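Local atomic coordinates of beta-galactosidase (Bacillus circulans subsp. alkalophilus, PDB entry 3TTY), a protein that hydrolyses terminal beta-galactosidic bonds, as in lactose, and binds galactose in the pocket of its TIM-barrel glycoside hydrolase domain. Residues Gly173-Leu178 and Tyr192-Ile197; Val272-Tyr277 and Phe303-Gln308; Tyr453-Ala458 and Gly479-Thr484. All blocks are in the same frame, centred on the assembly; numbering follows the deposited sequence.

From the N terminus, contact 1 comes first: 173-178 meets 192-197 across a 13-residue loop, bringing the loop after helix 175-181 onto the first turn of that helix, its centre about 35 Å from the centre of the chain. Contact 2 then closes a loop of 25 residues, pairing neighbouring strands of the eight-stranded barrel at the galactose pocket. Contact 3 closes 20 residues within the mixed sheet of the trimerisation domain region. The three loops follow in series, so none encloses or crosses another. Contacts 2 and 3 each join the two strands of a beta-alpha-beta unit, nearest atoms about 13 Å apart; from contact 1 the nearest atoms are about 31 Å and about 27 Å away, respectively.

Contact 1 (Gly173-Leu178 and Tyr192-Ile197); sequences GTLEAL and YDWDEI
L175 lays a methyl group on the indole of W194: CD2 stands 3.7 Å from the centroid of the W194 six-membered ring and 10° off its normal, a CH-pi contact over the face. L175 CG sits beside its own backbone N (chi1 -76°), which splits the two methyls, CD2 over the indole and CD1 toward backbone, with L175 CD1 3.3 Å from Y192 O. At the indole edge, near the ring plane, G173 O comes to 4.0 Å from W194 CZ2.

Further apolar packing runs through L178. Its CD1 touches W194 CZ3 at 4.0 Å, and its CD2 meets I197 CD1 tip to tip. G173 and T174 form the turn between helices 158-172 and 175-181; the later loop, with its 3-10 segment 194-196, packs on the start of the second helix, and L168 adds helix 158-172 to the cluster.

The polar bonds hold each segment separately. T174 is the N-cap, its OG1 accepting from A177 N at 3.0 Å. E196 OE1 receives Y192 N at 2.8 Å, on its syn side and 29° out of the carboxylate plane, and D193 N weakly. Y192 OH bonds to A48 O of the second subunit, placing this loop at a subunit interface.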
loop_
_atom_site.group_PDB
_atom_site.type_symbol
_atom_site.label_atom_id
_atom_site.label_comp_id
_atom_site.label_asym_id
_atom_site.label_seq_id
_atom_site.Cartn_x
_atom_site.Cartn_y
_atom_site.Cartn_z
ATOM N N GLY A 173 25.047 31.062 -6.215
ATOM C CA GLY A 173 25.484 32.441 -6.101
ATOM C C GLY A 173 24.365 33.463 -6.100
ATOM O O GLY A 173 24.295 34.322 -5.219
ATOM N N THR A 174 23.484 33.382 -7.092
ATOM C CA THR A 174 22.398 34.344 -7.199
ATOM C C THR A 174 21.058 33.647 -7.385
ATOM O O THR A 174 20.996 32.534 -7.884
ATOM C CB THR A 174 22.590 35.271 -8.420
ATOM O OG1 THR A 174 22.593 34.479 -9.616
ATOM C CG2 THR A 174 23.890 36.052 -8.322
ATOM N N LEU A 175 19.977 34.324 -7.030
ATOM C CA LEU A 175 18.656 33.805 -7.356
ATOM C C LEU A 175 18.491 33.632 -8.863
ATOM O O LEU A 175 17.778 32.738 -9.333
ATOM C CB LEU A 175 17.560 34.705 -6.799
ATOM C CG LEU A 175 17.357 34.552 -5.295
ATOM C CD1 LEU A 175 16.321 35.552 -4.847
ATOM C CD2 LEU A 175 16.933 33.119 -4.937
ATOM N N GLU A 176 19.154 34.473 -9.637
ATOM C CA GLU A 176 18.976 34.375 -11.079
ATOM C C GLU A 176 19.510 33.021 -11.574
ATOM O O GLU A 176 18.872 32.352 -12.389
ATOM C CB GLU A 176 19.629 35.550 -11.805
ATOM C CG GLU A 176 19.256 35.640 -13.274
ATOM C CD GLU A 176 19.847 36.866 -13.956
ATOM O OE1 GLU A 176 19.713 37.982 -13.396
ATOM O OE2 GLU A 176 20.449 36.710 -15.046
ATOM N N ALA A 177 20.664 32.612 -11.058
ATOM C CA ALA A 177 21.247 31.334 -11.453
ATOM C C ALA A 177 20.432 30.182 -10.887
ATOM O O ALA A 177 20.271 29.148 -11.533
ATOM C CB ALA A 177 22.708 31.238 -11.008
ATOM N N LEU A 178 19.908 30.356 -9.683
ATOM C CA LEU A 178 19.066 29.319 -9.108
ATOM C C LEU A 178 17.793 29.125 -9.939
ATOM O O LEU A 178 17.464 28.012 -10.343
ATOM C CB LEU A 178 18.716 29.630 -7.649
ATOM C CG LEU A 178 17.797 28.540 -7.072
ATOM C CD1 LEU A 178 18.452 27.812 -5.921
ATOM C CD2 LEU A 178 16.439 29.106 -6.670
ATOM N N TYR A 192 11.871 34.916 -5.373
ATOM C CA TYR A 192 12.380 36.278 -5.234
ATOM C C TYR A 192 13.210 36.444 -3.972
ATOM O O TYR A 192 13.830 37.482 -3.763
ATOM C CB TYR A 192 11.239 37.299 -5.244
ATOM C CG TYR A 192 10.579 37.456 -6.589
ATOM C CD1 TYR A 192 11.239 38.093 -7.634
ATOM C CD2 TYR A 192 9.295 36.963 -6.824
ATOM C CE1 TYR A 192 10.642 38.245 -8.884
ATOM C CE2 TYR A 192 8.686 37.106 -8.068
ATOM C CZ TYR A 192 9.369 37.757 -9.094
ATOM O OH TYR A 192 8.786 37.913 -10.333
ATOM N N ASP A 193 13.220 35.413 -3.138
ATOM C CA ASP A 193 14.038 35.396 -1.925
ATOM C C ASP A 193 14.393 33.965 -1.534
ATOM O O ASP A 193 13.608 33.049 -1.764
ATOM C CB ASP A 193 13.318 36.087 -0.768
ATOM C CG ASP A 193 14.174 36.169 0.479
ATOM O OD1 ASP A 193 15.306 36.701 0.396
ATOM O OD2 ASP A 193 13.733 35.677 1.534
ATOM N N TRP A 194 15.570 33.763 -0.947
ATOM C CA TRP A 194 16.000 32.413 -0.591
ATOM C C TRP A 194 15.044 31.750 0.414
ATOM O O TRP A 194 14.804 30.540 0.354
ATOM C CB TRP A 194 17.430 32.410 -0.053
ATOM C CG TRP A 194 18.425 33.005 -0.989
ATOM C CD1 TRP A 194 18.862 34.288 -0.994
ATOM C CD2 TRP A 194 19.117 32.341 -2.060
ATOM N NE1 TRP A 194 19.779 34.471 -1.996
ATOM C CE2 TRP A 194 19.953 33.291 -2.667
ATOM C CE3 TRP A 194 19.103 31.039 -2.567
ATOM C CZ2 TRP A 194 20.774 32.984 -3.753
ATOM C CZ3 TRP A 194 19.924 30.735 -3.641
ATOM C CH2 TRP A 194 20.743 31.707 -4.227
ATOM N N ASP A 195 14.495 32.539 1.329
ATOM C CA ASP A 195 13.618 31.977 2.351
ATOM C C ASP A 195 12.298 31.441 1.796
ATOM O O ASP A 195 11.538 30.830 2.529
ATOM C CB ASP A 195 13.352 32.978 3.476
ATOM C CG ASP A 195 14.535 33.124 4.409
ATOM O OD1 ASP A 195 14.509 34.030 5.277
ATOM O OD2 ASP A 195 15.495 32.333 4.265
ATOM N N GLU A 196 12.025 31.684 0.513
ATOM C CA GLU A 196 10.816 31.172 -0.123
ATOM C C GLU A 196 10.969 29.701 -0.540
ATOM O O GLU A 196 9.987 29.015 -0.835
ATOM C CB GLU A 196 10.482 32.016 -1.345
ATOM C CG GLU A 196 9.975 33.401 -1.006
ATOM C CD GLU A 196 10.060 34.347 -2.188
ATOM O OE1 GLU A 196 10.266 33.864 -3.327
ATOM O OE2 GLU A 196 9.929 35.574 -1.969
ATOM N N ILE A 197 12.217 29.244 -0.580
ATOM C CA ILE A 197 12.565 27.878 -0.933
ATOM C C ILE A 197 12.324 26.954 0.261
ATOM O O ILE A 197 12.745 27.262 1.380
ATOM C CB ILE A 197 14.060 27.818 -1.311
ATOM C CG1 ILE A 197 14.323 28.727 -2.509
ATOM C CG2 ILE A 197 14.510 26.386 -1.573
ATOM C CD1 ILE A 197 15.793 29.080 -2.703
#

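Contact 2 (Val272-Tyr277 and Phe303-Gln308); sequences VSWDNY and FMLMEQ. With GLA (alpha-D-galactopyranose), chain H.
E307 OE1 receives Y277 OH at 2.6 Å through its anti lone pair, the carboxylate turned 79° from the ring. E307 CG lies beside the backbone N (chi1 -48°) and the chain is extended beyond it, carrying the carboxylate to Y277 OH and the sugar. E307 OE2 takes galactose O2 at 2.8 Å and a weak bond from N252; galactose O1 is modelled very close to OE1, so the details of that bond are doubtful. Galactose O6 lies over one face of Y277, with Q308 CA over the opposite face. D275 OD2 stands 3.3 Å from E307 OE2, two acceptors with no bond between them.

These residues lie at or just beyond the C-terminal ends of neighbouring parallel strands of the TIM barrel, joined through helix 284-296. The ladder begins with M304 N to V272 O (2.8 Å) and W274 N to M304 O. A beta bulge then shifts the register by one residue, and W274 O accepts both M306 N and E307 N. Beyond it N276 N reaches E307 O at 2.9 Å.

S273 OG is satisfied by T251 O and T250 OG1, W274 NE1 by H291 ND1. W274 and F303 form an offset edge-to-face pair, the W274 five-membered ring and the F303 ring 5.4 Å apart between centroids.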
loop_
_atom_site.group_PDB
_atom_site.type_symbol
_atom_site.label_atom_id
_atom_site.label_comp_id
_atom_site.label_asym_id
_atom_site.label_seq_id
_atom_site.Cartn_x
_atom_site.Cartn_y
_atom_site.Cartn_z
ATOM N N VAL A 272 37.673 2.199 2.250
ATOM C CA VAL A 272 36.254 1.912 2.201
ATOM C C VAL A 272 35.975 0.686 3.055
ATOM O O VAL A 272 36.837 -0.164 3.226
ATOM C CB VAL A 272 35.803 1.656 0.757
ATOM C CG1 VAL A 272 34.396 1.064 0.719
ATOM C CG2 VAL A 272 35.893 2.950 -0.059
ATOM N N SER A 273 34.784 0.622 3.637
ATOM C CA SER A 273 34.335 -0.586 4.302
ATOM C C SER A 273 32.850 -0.676 4.042
ATOM O O SER A 273 32.207 0.347 3.770
ATOM C CB SER A 273 34.626 -0.539 5.801
ATOM O OG SER A 273 33.785 0.382 6.471
ATOM N N TRP A 274 32.299 -1.884 4.077
ATOM C CA TRP A 274 30.880 -2.038 3.779
ATOM C C TRP A 274 30.273 -3.285 4.382
ATOM O O TRP A 274 30.980 -4.157 4.893
ATOM C CB TRP A 274 30.610 -1.929 2.267
ATOM C CG TRP A 274 30.592 -3.199 1.451
ATOM C CD1 TRP A 274 31.666 -3.984 1.104
ATOM C CD2 TRP A 274 29.448 -3.784 0.812
ATOM N NE1 TRP A 274 31.250 -5.034 0.310
ATOM C CE2 TRP A 274 29.895 -4.934 0.116
ATOM C CE3 TRP A 274 28.087 -3.453 0.768
ATOM C CZ2 TRP A 274 29.030 -5.750 -0.613
ATOM C CZ3 TRP A 274 27.224 -4.270 0.042
ATOM C CH2 TRP A 274 27.700 -5.406 -0.632
ATOM N N ASP A 275 28.950 -3.349 4.316
ATOM C CA ASP A 275 28.178 -4.356 5.018
ATOM C C ASP A 275 27.365 -5.154 4.001
ATOM O O ASP A 275 26.404 -4.653 3.425
ATOM C CB ASP A 275 27.270 -3.679 6.059
ATOM C CG ASP A 275 28.046 -2.739 7.012
ATOM O OD1 ASP A 275 29.256 -2.957 7.244
ATOM O OD2 ASP A 275 27.442 -1.779 7.543
ATOM N N ASN A 276 27.759 -6.405 3.786
ATOM C CA ASN A 276 27.168 -7.229 2.733
ATOM C C ASN A 276 26.168 -8.258 3.252
ATOM O O ASN A 276 26.543 -9.234 3.924
ATOM C CB ASN A 276 28.268 -7.923 1.927
ATOM C CG ASN A 276 27.715 -8.862 0.885
ATOM O OD1 ASN A 276 28.287 -9.924 0.615
ATOM N ND2 ASN A 276 26.591 -8.489 0.298
ATOM N N TYR A 277 24.898 -8.027 2.926
ATOM C CA TYR A 277 23.797 -8.873 3.383
ATOM C C TYR A 277 22.919 -9.346 2.233
ATOM O O TYR A 277 21.839 -8.800 2.006
ATOM C CB TYR A 277 22.948 -8.128 4.412
ATOM C CG TYR A 277 23.693 -7.884 5.713
ATOM C CD1 TYR A 277 23.694 -8.840 6.722
ATOM C CD2 TYR A 277 24.408 -6.708 5.922
ATOM C CE1 TYR A 277 24.378 -8.623 7.911
ATOM C CE2 TYR A 277 25.093 -6.486 7.104
ATOM C CZ TYR A 277 25.074 -7.448 8.092
ATOM O OH TYR A 277 25.759 -7.238 9.267
ATOM N N PHE A 303 39.198 -2.929 -0.015
ATOM C CA PHE A 303 38.331 -2.400 1.036
ATOM C C PHE A 303 38.179 -3.374 2.208
ATOM O O PHE A 303 38.650 -4.507 2.152
ATOM C CB PHE A 303 36.955 -2.109 0.449
ATOM C CG PHE A 303 36.327 -3.307 -0.187
ATOM C CD1 PHE A 303 35.580 -4.193 0.570
ATOM C CD2 PHE A 303 36.522 -3.573 -1.534
ATOM C CE1 PHE A 303 35.017 -5.312 -0.011
ATOM C CE2 PHE A 303 35.973 -4.692 -2.118
ATOM C CZ PHE A 303 35.210 -5.557 -1.361
ATOM N N MET A 304 37.515 -2.921 3.266
ATOM C CA MET A 304 37.112 -3.799 4.359
ATOM C C MET A 304 35.704 -4.319 4.110
ATOM O O MET A 304 34.813 -3.550 3.753
ATOM C CB MET A 304 37.116 -3.050 5.701
ATOM C CG MET A 304 38.443 -2.443 6.103
ATOM S SD MET A 304 38.355 -1.521 7.654
ATOM C CE MET A 304 37.899 -2.807 8.835
ATOM N N LEU A 305 35.511 -5.625 4.278
ATOM C CA LEU A 305 34.185 -6.175 4.518
ATOM C C LEU A 305 34.048 -5.962 6.017
ATOM O O LEU A 305 34.717 -6.642 6.816
ATOM C CB LEU A 305 34.147 -7.674 4.209
ATOM C CG LEU A 305 32.894 -8.412 3.712
ATOM C CD1 LEU A 305 32.695 -9.758 4.440
ATOM C CD2 LEU A 305 31.636 -7.567 3.764
ATOM N N MET A 306 33.237 -4.983 6.404
ATOM C CA MET A 306 33.071 -4.680 7.821
ATOM C C MET A 306 32.046 -5.628 8.418
ATOM O O MET A 306 32.183 -6.045 9.562
ATOM C CB MET A 306 32.647 -3.221 8.026
ATOM C CG MET A 306 32.499 -2.789 9.482
ATOM S SD MET A 306 34.067 -2.641 10.357
ATOM C CE MET A 306 34.860 -1.308 9.444
ATOM N N GLU A 307 31.019 -5.967 7.641
ATOM C CA GLU A 307 30.008 -6.909 8.117
ATOM C C GLU A 307 29.432 -7.837 7.054
ATOM O O GLU A 307 29.483 -7.570 5.847
ATOM C CB GLU A 307 28.825 -6.191 8.768
ATOM C CG GLU A 307 29.146 -5.120 9.776
ATOM C CD GLU A 307 27.896 -4.339 10.113
ATOM O OE1 GLU A 307 26.813 -4.947 10.007
ATOM O OE2 GLU A 307 27.980 -3.135 10.464
ATOM N N GLN A 308 28.847 -8.913 7.561
ATOM C CA GLN A 308 28.054 -9.886 6.830
ATOM C C GLN A 308 27.571 -10.774 7.973
ATOM O O GLN A 308 28.195 -10.802 9.039
ATOM C CB GLN A 308 28.911 -10.705 5.850
ATOM C CG GLN A 308 29.974 -11.584 6.523
ATOM C CD GLN A 308 30.775 -12.445 5.541
ATOM O OE1 GLN A 308 30.483 -12.501 4.353
ATOM N NE2 GLN A 308 31.790 -13.118 6.052
HETATM C C1 GLA H . 23.909 -3.199 9.580
HETATM C C2 GLA H . 24.402 -2.523 10.884
HETATM C C3 GLA H . 24.696 -3.531 12.009
HETATM C C4 GLA H . 23.506 -4.474 12.109
HETATM C C5 GLA H . 23.231 -5.097 10.736
HETATM C C6 GLA H . 22.080 -6.100 10.881
HETATM O O1 GLA H . 24.903 -3.943 8.852
HETATM O O2 GLA H . 25.570 -1.760 10.633
HETATM O O3 GLA H . 24.871 -2.881 13.280
HETATM O O4 GLA H . 22.395 -3.679 12.500
HETATM O O5 GLA H . 22.815 -4.070 9.830
HETATM O O6 GLA H . 22.043 -6.974 9.745
#

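Contact 3 (Tyr453-Ala458 and Gly479-Thr484)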
loop_
_atom_site.group_PDB
_atom_site.type_symbol
_atom_site.label_atom_id
_atom_site.label_comp_id
_atom_site.label_asym_id
_atom_site.label_seq_id
_atom_site.Cartn_x
_atom_site.Cartn_y
_atom_site.Cartn_z
ATOM N N TYR A 453 41.511 1.331 -19.625
ATOM C CA TYR A 453 40.496 0.426 -20.141
ATOM C C TYR A 453 40.529 0.291 -21.654
ATOM O O TYR A 453 41.101 1.119 -22.357
ATOM C CB TYR A 453 39.105 0.825 -19.634
ATOM C CG TYR A 453 39.064 0.830 -18.120
ATOM C CD1 TYR A 453 39.179 -0.359 -17.403
ATOM C CD2 TYR A 453 38.957 2.021 -17.406
ATOM C CE1 TYR A 453 39.173 -0.367 -16.015
ATOM C CE2 TYR A 453 38.950 2.023 -16.019
ATOM C CZ TYR A 453 39.057 0.825 -15.330
ATOM O OH TYR A 453 39.051 0.816 -13.957
ATOM N N LYS A 454 39.926 -0.782 -22.139
ATOM C CA LYS A 454 39.752 -0.993 -23.562
ATOM C C LYS A 454 38.275 -0.950 -23.918
ATOM O O LYS A 454 37.912 -0.584 -25.034
ATOM C CB LYS A 454 40.406 -2.310 -23.992
ATOM C CG LYS A 454 41.927 -2.197 -24.019
ATOM C CD LYS A 454 42.590 -3.493 -24.429
ATOM C CE LYS A 454 43.790 -3.238 -25.348
ATOM N NZ LYS A 454 43.382 -2.859 -26.749
ATOM N N VAL A 455 37.417 -1.288 -22.959
ATOM C CA VAL A 455 35.975 -1.216 -23.183
ATOM C C VAL A 455 35.289 -0.520 -22.014
ATOM O O VAL A 455 35.422 -0.956 -20.872
ATOM C CB VAL A 455 35.343 -2.621 -23.358
ATOM C CG1 VAL A 455 33.840 -2.497 -23.538
ATOM C CG2 VAL A 455 35.952 -3.346 -24.550
ATOM N N VAL A 456 34.559 0.554 -22.292
ATOM C CA VAL A 456 33.864 1.298 -21.237
ATOM C C VAL A 456 32.365 1.299 -21.515
ATOM O O VAL A 456 31.918 1.756 -22.570
ATOM C CB VAL A 456 34.387 2.759 -21.104
ATOM C CG1 VAL A 456 33.512 3.567 -20.142
ATOM C CG2 VAL A 456 35.831 2.768 -20.646
ATOM N N ILE A 457 31.589 0.774 -20.574
ATOM C CA ILE A 457 30.149 0.646 -20.767
ATOM C C ILE A 457 29.374 1.538 -19.792
ATOM O O ILE A 457 29.598 1.503 -18.577
ATOM C CB ILE A 457 29.707 -0.831 -20.640
ATOM C CG1 ILE A 457 30.601 -1.722 -21.504
ATOM C CG2 ILE A 457 28.251 -1.009 -21.039
ATOM C CD1 ILE A 457 30.288 -3.196 -21.393
ATOM N N ALA A 458 28.469 2.343 -20.337
ATOM C CA ALA A 458 27.688 3.287 -19.532
ATOM C C ALA A 458 26.197 3.110 -19.794
ATOM O O ALA A 458 25.620 3.801 -20.635
ATOM C CB ALA A 458 28.113 4.722 -19.830
ATOM N N GLY A 479 41.379 4.942 -29.208
ATOM C CA GLY A 479 41.265 3.539 -29.555
ATOM C C GLY A 479 40.332 2.691 -28.703
ATOM O O GLY A 479 40.164 1.500 -28.973
ATOM N N GLY A 480 39.720 3.295 -27.689
ATOM C CA GLY A 480 38.853 2.561 -26.782
ATOM C C GLY A 480 37.501 2.291 -27.397
ATOM O O GLY A 480 37.147 2.917 -28.389
ATOM N N THR A 481 36.747 1.344 -26.843
ATOM C CA THR A 481 35.342 1.258 -27.220
ATOM C C THR A 481 34.408 1.699 -26.090
ATOM O O THR A 481 34.634 1.423 -24.894
ATOM C CB THR A 481 34.910 -0.098 -27.887
ATOM O OG1 THR A 481 33.973 -0.795 -27.068
ATOM C CG2 THR A 481 36.073 -0.961 -28.183
ATOM N N PHE A 482 33.384 2.443 -26.480
ATOM C CA PHE A 482 32.456 2.994 -25.513
ATOM C C PHE A 482 31.076 2.483 -25.853
ATOM O O PHE A 482 30.711 2.413 -27.027
ATOM C CB PHE A 482 32.499 4.524 -25.557
ATOM C CG PHE A 482 31.559 5.192 -24.589
ATOM C CD1 PHE A 482 31.848 5.237 -23.243
ATOM C CD2 PHE A 482 30.388 5.784 -25.039
ATOM C CE1 PHE A 482 30.975 5.857 -22.356
ATOM C CE2 PHE A 482 29.522 6.405 -24.168
ATOM C CZ PHE A 482 29.809 6.442 -22.824
ATOM N N VAL A 483 30.313 2.107 -24.830
ATOM C CA VAL A 483 28.949 1.634 -25.044
ATOM C C VAL A 483 27.947 2.456 -24.240
ATOM O O VAL A 483 28.136 2.675 -23.048
ATOM C CB VAL A 483 28.801 0.151 -24.638
ATOM C CG1 VAL A 483 27.364 -0.337 -24.897
ATOM C CG2 VAL A 483 29.821 -0.706 -25.375
ATOM N N THR A 484 26.878 2.920 -24.875
ATOM C CA THR A 484 25.810 3.547 -24.099
ATOM C C THR A 484 24.442 3.177 -24.671
ATOM O O THR A 484 24.366 2.394 -25.621
ATOM C CB THR A 484 26.028 5.080 -23.861
ATOM O OG1 THR A 484 25.097 5.555 -22.880
ATOM C CG2 THR A 484 25.888 5.877 -25.136
#
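F482 lies against V456 and A458 from the neighbouring parallel strand, and its atoms can be followed outward. F482 CB is 4.1 Å from V456 O. Because CG is anti to the backbone N (chi1 180°), the ring runs along the sheet toward the first strand: F482 CD1 comes to 3.5 Å from V456 O and also touches V456 CG1. CE1 lies between V456 CG1 and the methyl of A458, and at the tip F482 CZ meets A458 CB at 3.8 Å. V472 and V476 of helix 468-477 also touch this ring; that helix links strands 455-458 and 481-485, a beta-alpha-beta unit within a mixed sheet.

The other face carries V455, I457, T481 and V483. I457 and V483 lie side by side, CG2 of I457 being 3.8 Å from CB of V483, and helix 591-604 covers them through I598 and L601.

Between the faces the backbone ladder is regular, the strand axes 13° apart. T481 N donates to K454 O at 176°, V456 N to T481 O at 2.7 Å, V483 N to V456 O, and A458 N to V483 O at 2.8 Å. Past the last of these bonds, the hydroxyl T484 OG1 donates to A458 O at 2.9 Å, and OG1 is also bonded to S488 OG. These bonds satisfy the backbone polar atoms they join within a buried sheet and fix the register of the two strands, leaving the largely apolar faces to pack on helices 468-477 and 591-604.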